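Local atomic coordinates of septation protein imp2 (Schizosaccharomyces pombe, PDB entry 5C1F), a protein that is required for normal septation and takes part in disassembly of the medial ring, linking cytoskeletal proteins to phospholipid membranes. Residues A[49-52]-A[53-57]; A[70-73]-A[74-78]. All blocks are in the same frame, centred on the assembly; numbering follows the deposited sequence.

Contact 1. Residues A[49-52]-A[53-57]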
ATOM      1  N   GLU A  49      -4.412   4.054  -3.959  1.00 24.46           N
ATOM      2  CA  GLU A  49      -5.763   4.336  -3.490  1.00 29.15           C
ATOM      3  C   GLU A  49      -6.440   3.072  -2.970  1.00 19.88           C
ATOM      4  O   GLU A  49      -7.001   3.067  -1.875  1.00 30.19           O
ATOM      5  CB  GLU A  49      -6.599   4.960  -4.611  1.00 24.14           C
ATOM      6  CG  GLU A  49      -7.994   5.394  -4.179  1.00 29.88           C
ATOM      7  CD  GLU A  49      -8.786   6.031  -5.311  1.00 37.35           C
ATOM      8  OE1 GLU A  49      -8.235   6.172  -6.422  1.00 43.44           O
ATOM      9  OE2 GLU A  49      -9.961   6.392  -5.090  1.00 40.78           O
ATOM     10  N   ASP A  50      -6.382   2.010  -3.767  1.00 20.34           N
ATOM     11  CA  ASP A  50      -6.947   0.716  -3.393  1.00 20.86           C
ATOM     12  C   ASP A  50      -6.355   0.214  -2.078  1.00 28.00           C
ATOM     13  O   ASP A  50      -7.068  -0.291  -1.212  1.00 25.71           O
ATOM     14  CB  ASP A  50      -6.706  -0.307  -4.505  1.00 27.35           C
ATOM     15  CG  ASP A  50      -7.258  -1.680  -4.168  1.00 41.81           C
ATOM     16  OD1 ASP A  50      -8.388  -1.759  -3.642  1.00 46.23           O
ATOM     17  OD2 ASP A  50      -6.561  -2.685  -4.431  1.00 49.31           O
ATOM     18  N   TYR A  51      -5.038   0.354  -1.958  1.00 19.26           N
ATOM     19  CA  TYR A  51      -4.294   0.034  -0.747  1.00 18.56           C
ATOM     20  C   TYR A  51      -4.857   0.812   0.447  1.00 23.34           C
ATOM     21  O   TYR A  51      -5.176   0.237   1.490  1.00 20.12           O
ATOM     22  CB  TYR A  51      -2.814   0.356  -0.976  1.00 22.21           C
ATOM     23  CG  TYR A  51      -1.833  -0.081   0.092  1.00 20.60           C
ATOM     24  CD1 TYR A  51      -1.766  -1.402   0.519  1.00 23.71           C
ATOM     25  CD2 TYR A  51      -0.925   0.822   0.625  1.00 21.32           C
ATOM     26  CE1 TYR A  51      -0.841  -1.797   1.483  1.00 21.92           C
ATOM     27  CE2 TYR A  51       0.000   0.439   1.581  1.00 21.34           C
ATOM     28  CZ  TYR A  51       0.040  -0.868   2.008  1.00 23.51           C
ATOM     29  OH  TYR A  51       0.964  -1.240   2.962  1.00 21.91           O
ATOM     30  N   ALA A  52      -4.997   2.122   0.271  1.00 19.82           N
ATOM     31  CA  ALA A  52      -5.565   2.984   1.298  1.00 21.67           C
ATOM     32  C   ALA A  52      -6.993   2.580   1.671  1.00 20.29           C
ATOM     33  O   ALA A  52      -7.328   2.492   2.852  1.00 20.54           O
ATOM     34  CB  ALA A  52      -5.536   4.424   0.836  1.00 18.21           C
ATOM     35  N   LYS A  53      -7.829   2.334   0.666  1.00 19.65           N
ATOM     36  CA  LYS A  53      -9.227   1.983   0.913  1.00 20.62           C
ATOM     37  C   LYS A  53      -9.353   0.692   1.713  1.00 36.63           C
ATOM     38  O   LYS A  53     -10.123   0.620   2.673  1.00 32.72           O
ATOM     39  CB  LYS A  53      -9.991   1.843  -0.404  1.00 34.50           C
ATOM     40  CG  LYS A  53     -10.237   3.147  -1.143  1.00 39.68           C
ATOM     41  CD  LYS A  53     -10.931   2.883  -2.470  1.00 44.17           C
ATOM     42  CE  LYS A  53     -11.272   4.173  -3.192  1.00 50.81           C
ATOM     43  NZ  LYS A  53     -11.955   3.906  -4.488  1.00 52.56           N
ATOM     44  N   ARG A  54      -8.599  -0.327   1.315  1.00 20.37           N
ATOM     45  CA  ARG A  54      -8.638  -1.610   2.004  1.00 20.47           C
ATOM     46  C   ARG A  54      -8.128  -1.482   3.439  1.00 22.86           C
ATOM     47  O   ARG A  54      -8.668  -2.106   4.354  1.00 25.72           O
ATOM     48  CB  ARG A  54      -7.821  -2.656   1.242  1.00 20.56           C
ATOM     49  CG  ARG A  54      -8.394  -3.026  -0.122  1.00 21.67           C
ATOM     50  CD  ARG A  54      -7.731  -4.276  -0.681  1.00 22.08           C
ATOM     51  NE  ARG A  54      -7.931  -5.432   0.191  1.00 36.15           N
ATOM     52  CZ  ARG A  54      -7.405  -6.635  -0.023  1.00 40.54           C
ATOM     53  NH1 ARG A  54      -6.639  -6.848  -1.085  1.00 38.59           N
ATOM     54  NH2 ARG A  54      -7.644  -7.627   0.826  1.00 41.93           N
ATOM     55  N   MET A  55      -7.098  -0.665   3.635  1.00 18.77           N
ATOM     56  CA  MET A  55      -6.525  -0.479   4.962  1.00 18.12           C
ATOM     57  C   MET A  55      -7.512   0.233   5.884  1.00 32.48           C
ATOM     58  O   MET A  55      -7.582  -0.064   7.080  1.00 18.25           O
ATOM     59  CB  MET A  55      -5.215   0.302   4.879  1.00 20.25           C
ATOM     60  CG  MET A  55      -4.403   0.265   6.161  1.00 26.38           C
ATOM     61  SD  MET A  55      -2.796   1.052   5.971  1.00 34.73           S
ATOM     62  CE  MET A  55      -2.109   0.087   4.630  1.00 45.41           C
ATOM     63  N   ALA A  56      -8.278   1.166   5.321  1.00 22.25           N
ATOM     64  CA  ALA A  56      -9.317   1.861   6.074  1.00 27.34           C
ATOM     65  C   ALA A  56     -10.417   0.892   6.488  1.00 29.00           C
ATOM     66  O   ALA A  56     -10.856   0.898   7.638  1.00 29.56           O
ATOM     67  CB  ALA A  56      -9.899   3.007   5.255  1.00 20.09           C
ATOM     68  N   LYS A  57     -10.857   0.065   5.544  1.00 20.78           N
ATOM     69  CA  LYS A  57     -11.880  -0.940   5.817  1.00 33.22           C
ATOM     70  C   LYS A  57     -11.444  -1.864   6.950  1.00 33.18           C
ATOM     71  O   LYS A  57     -12.238  -2.224   7.821  1.00 29.75           O
ATOM     72  CB  LYS A  57     -12.182  -1.755   4.560  1.00 30.49           C
ATOM     73  CG  LYS A  57     -13.299  -2.772   4.737  1.00 39.73           C
ATOM     74  CD  LYS A  57     -13.522  -3.581   3.465  1.00 45.27           C
ATOM     75  CE  LYS A  57     -14.586  -4.655   3.663  1.00 53.09           C
ATOM     76  NZ  LYS A  57     -15.944  -4.074   3.862  1.00 57.28           N
TER
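The carbonyl oxygen of Glu49 takes the amide N of Lys53 at 2.8 Å, and Arg54, Met55 and Ala56 repeat the i to i+4 pattern on Asp50, Tyr51 and Ala52. Above this ladder the side chains of Glu49 and Lys53 cross at a slant. Both are extended, and OE2 of Glu49 meets NZ of Lys53 at 3.2 Å in a weak salt bridge, while OE1 is held by Gln97 of helix 69-155. Shortened to an alanine here, the residue would probably leave the Lys53 ammonium without this carboxylate and Gln97 NE2 without this acceptor. On the next flank Asp50 and Arg54 run alongside one another; OD1 of Asp50 lies 3.7 Å from CG of Arg54, a van der Waals contact of a carboxylate oxygen with an aliphatic carbon, and the guanidinium reaches on to Glu43 and Asp50 of the second subunit. Tyr51 and Met55 make the buried side. The methionine chain is extended as far as SD and then turns (chi3 -58°), bringing CE over one ring face, 3.8 Å from the Tyr51 centroid, a CH-pi contact with SD above the same face at a greater distance. The tyrosine ring also stacks on Tyr51 of the second subunit, and its OH bonds to Glu48 there. Met-aromatic packing and intersubunit ion pairs on one helix suit the helical bundle at the dimer interface of an F-BAR domain.

Contact 2. Residues A[70-73]-A[74-78]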
ATOM      1  N   CYS A  70      -4.479  -2.548  29.827  1.00 26.17           N
ATOM      2  CA  CYS A  70      -3.732  -1.765  28.854  1.00 21.49           C
ATOM      3  C   CYS A  70      -3.529  -2.552  27.560  1.00 25.00           C
ATOM      4  O   CYS A  70      -3.278  -1.969  26.505  1.00 20.25           O
ATOM      5  CB  CYS A  70      -2.384  -1.314  29.437  1.00 22.14           C
ATOM      6  SG  CYS A  70      -1.180  -2.627  29.779  1.00 36.19           S
ATOM      7  N   LEU A  71      -3.647  -3.875  27.638  1.00 25.54           N
ATOM      8  CA  LEU A  71      -3.522  -4.712  26.448  1.00 27.82           C
ATOM      9  C   LEU A  71      -4.676  -4.438  25.482  1.00 27.91           C
ATOM     10  O   LEU A  71      -4.475  -4.376  24.268  1.00 26.52           O
ATOM     11  CB  LEU A  71      -3.474  -6.195  26.826  1.00 28.89           C
ATOM     12  CG  LEU A  71      -3.265  -7.202  25.688  1.00 29.39           C
ATOM     13  CD1 LEU A  71      -2.020  -6.872  24.874  1.00 21.03           C
ATOM     14  CD2 LEU A  71      -3.183  -8.621  26.234  1.00 28.41           C
ATOM     15  N   LYS A  72      -5.880  -4.266  26.024  1.00 21.67           N
ATOM     16  CA  LYS A  72      -7.031  -3.878  25.213  1.00 22.32           C
ATOM     17  C   LYS A  72      -6.803  -2.499  24.597  1.00 26.12           C
ATOM     18  O   LYS A  72      -7.144  -2.263  23.437  1.00 28.33           O
ATOM     19  CB  LYS A  72      -8.314  -3.878  26.046  1.00 28.15           C
ATOM     20  CG  LYS A  72      -9.570  -3.564  25.239  1.00 31.59           C
ATOM     21  CD  LYS A  72     -10.799  -3.436  26.132  1.00 35.70           C
ATOM     22  CE  LYS A  72     -12.049  -3.100  25.318  1.00 39.97           C
ATOM     23  NZ  LYS A  72     -13.281  -3.038  26.164  1.00 39.54           N
ATOM     24  N   GLU A  73      -6.218  -1.596  25.376  1.00 22.81           N
ATOM     25  CA  GLU A  73      -5.916  -0.252  24.893  1.00 27.74           C
ATOM     26  C   GLU A  73      -4.919  -0.296  23.745  1.00 27.51           C
ATOM     27  O   GLU A  73      -5.055   0.434  22.765  1.00 30.02           O
ATOM     28  CB  GLU A  73      -5.377   0.623  26.026  1.00 30.19           C
ATOM     29  CG  GLU A  73      -6.422   0.978  27.074  1.00 43.63           C
ATOM     30  CD  GLU A  73      -5.868   1.830  28.203  1.00 53.70           C
ATOM     31  OE1 GLU A  73      -4.629   1.985  28.287  1.00 57.62           O
ATOM     32  OE2 GLU A  73      -6.673   2.347  29.007  1.00 52.12           O
ATOM     33  N   SER A  74      -3.919  -1.162  23.872  1.00 24.24           N
ATOM     34  CA  SER A  74      -2.901  -1.311  22.842  1.00 23.76           C
ATOM     35  C   SER A  74      -3.501  -1.760  21.515  1.00 25.43           C
ATOM     36  O   SER A  74      -3.109  -1.279  20.455  1.00 20.81           O
ATOM     37  CB  SER A  74      -1.827  -2.300  23.293  1.00 28.81           C
ATOM     38  OG  SER A  74      -1.103  -1.783  24.395  1.00 32.58           O
ATOM     39  N   VAL A  75      -4.456  -2.683  21.573  1.00 18.23           N
ATOM     40  CA  VAL A  75      -5.135  -3.129  20.365  1.00 17.97           C
ATOM     41  C   VAL A  75      -5.925  -1.967  19.762  1.00 27.28           C
ATOM     42  O   VAL A  75      -5.984  -1.800  18.542  1.00 27.43           O
ATOM     43  CB  VAL A  75      -6.072  -4.319  20.648  1.00 18.76           C
ATOM     44  CG1 VAL A  75      -6.796  -4.740  19.386  1.00 18.18           C
ATOM     45  CG2 VAL A  75      -5.281  -5.489  21.223  1.00 20.17           C
ATOM     46  N   GLN A  76      -6.515  -1.149  20.625  1.00 21.60           N
ATOM     47  CA  GLN A  76      -7.261   0.009  20.154  1.00 26.46           C
ATOM     48  C   GLN A  76      -6.330   1.051  19.544  1.00 25.17           C
ATOM     49  O   GLN A  76      -6.618   1.604  18.482  1.00 24.24           O
ATOM     50  CB  GLN A  76      -8.078   0.614  21.290  1.00 19.70           C
ATOM     51  CG  GLN A  76      -9.251  -0.251  21.690  1.00 29.59           C
ATOM     52  CD  GLN A  76     -10.085   0.360  22.795  1.00 33.82           C
ATOM     53  OE1 GLN A  76      -9.681   1.335  23.432  1.00 38.53           O
ATOM     54  NE2 GLN A  76     -11.259  -0.211  23.030  1.00 30.76           N
ATOM     55  N   VAL A  77      -5.214   1.310  20.217  1.00 18.75           N
ATOM     56  CA  VAL A  77      -4.201   2.225  19.706  1.00 18.72           C
ATOM     57  C   VAL A  77      -3.650   1.719  18.376  1.00 28.53           C
ATOM     58  O   VAL A  77      -3.472   2.487  17.430  1.00 25.46           O
ATOM     59  CB  VAL A  77      -3.053   2.409  20.718  1.00 19.09           C
ATOM     60  CG1 VAL A  77      -1.844   3.054  20.059  1.00 19.08           C
ATOM     61  CG2 VAL A  77      -3.526   3.242  21.905  1.00 19.97           C
ATOM     62  N   MET A  78      -3.405   0.416  18.304  1.00 17.69           N
ATOM     63  CA  MET A  78      -2.901  -0.199  17.082  1.00 22.25           C
ATOM     64  C   MET A  78      -3.892  -0.036  15.932  1.00 22.89           C
ATOM     65  O   MET A  78      -3.503   0.269  14.803  1.00 23.28           O
ATOM     66  CB  MET A  78      -2.599  -1.678  17.323  1.00 22.53           C
ATOM     67  CG  MET A  78      -1.875  -2.373  16.185  1.00 35.33           C
ATOM     68  SD  MET A  78      -3.005  -3.162  15.036  1.00 35.79           S
ATOM     69  CE  MET A  78      -3.746  -4.399  16.101  1.00 28.77           C
TER
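Cys70 and Ser74 are joined along the opening turns of helix 69-155, one of the long helices of the F-BAR domain, close to where the helix is tied to the chain that follows helix 162-252. The covalent tie comes first: the sulfur of Cys70 forms a disulfide with Cys254, and polar bonds reinforce it, since the carboxylate of Asp259 accepts the amides of Cys70 and Leu71 at the start of the helix.

Main-chain hydrogen bonds form the second group. The amide of Ser74 reaches Cys70 O at 2.8 Å, Val75 follows on Leu71 and Gln76 on Lys72, and Val77 N meets Glu73 O at 2.7 Å, the shortest of the four.

Side chains add contacts of a softer kind. In Val75 and Val77 alike, CG1 stands anti to the backbone N (chi1 178° and 165°), which brings CG2 back over the preceding turn: CG2 of Val75 rests 3.3 Å from Leu71 O, and CG2 of Val77 keeps the same distance from Glu73 O. Lys72 and Gln76 cross on the outer side of the helix, where CE of the lysine lies 3.8 Å from NE2 of the glutamine, a van der Waals contact. Towards the dimer partner, Leu71 packs on Arg219 and Val75 on Leu37 of the second subunit.

The hydroxyl of Ser74 combines the themes. With chi1 at -66° its OG sits beside the backbone N and curls back over the preceding turn; it hydrogen-bonds to Asn250 OD1 on helix 162-252, and the same OG stands 3.0 Å from Cys70 O.

Contacts 1 and 2 show how one principle, side chains set four residues apart on a helix, takes different chemistry according to place. Contact 1 lies on helix 18-59 and contact 2 on helix 69-155, the next helix in the chain; their centres are 22 Å apart and they do not touch. Each is partly buried, with a buried side and a side nearer solvent, and each packs on the second subunit. Contact 1 meets its partner through charges and an aromatic stack, whereas contact 2 presents mostly apolar side chains to it. Within its own chain contact 2 is fixed by a disulfide; contact 1 relies on noncovalent contacts with helix 69-155.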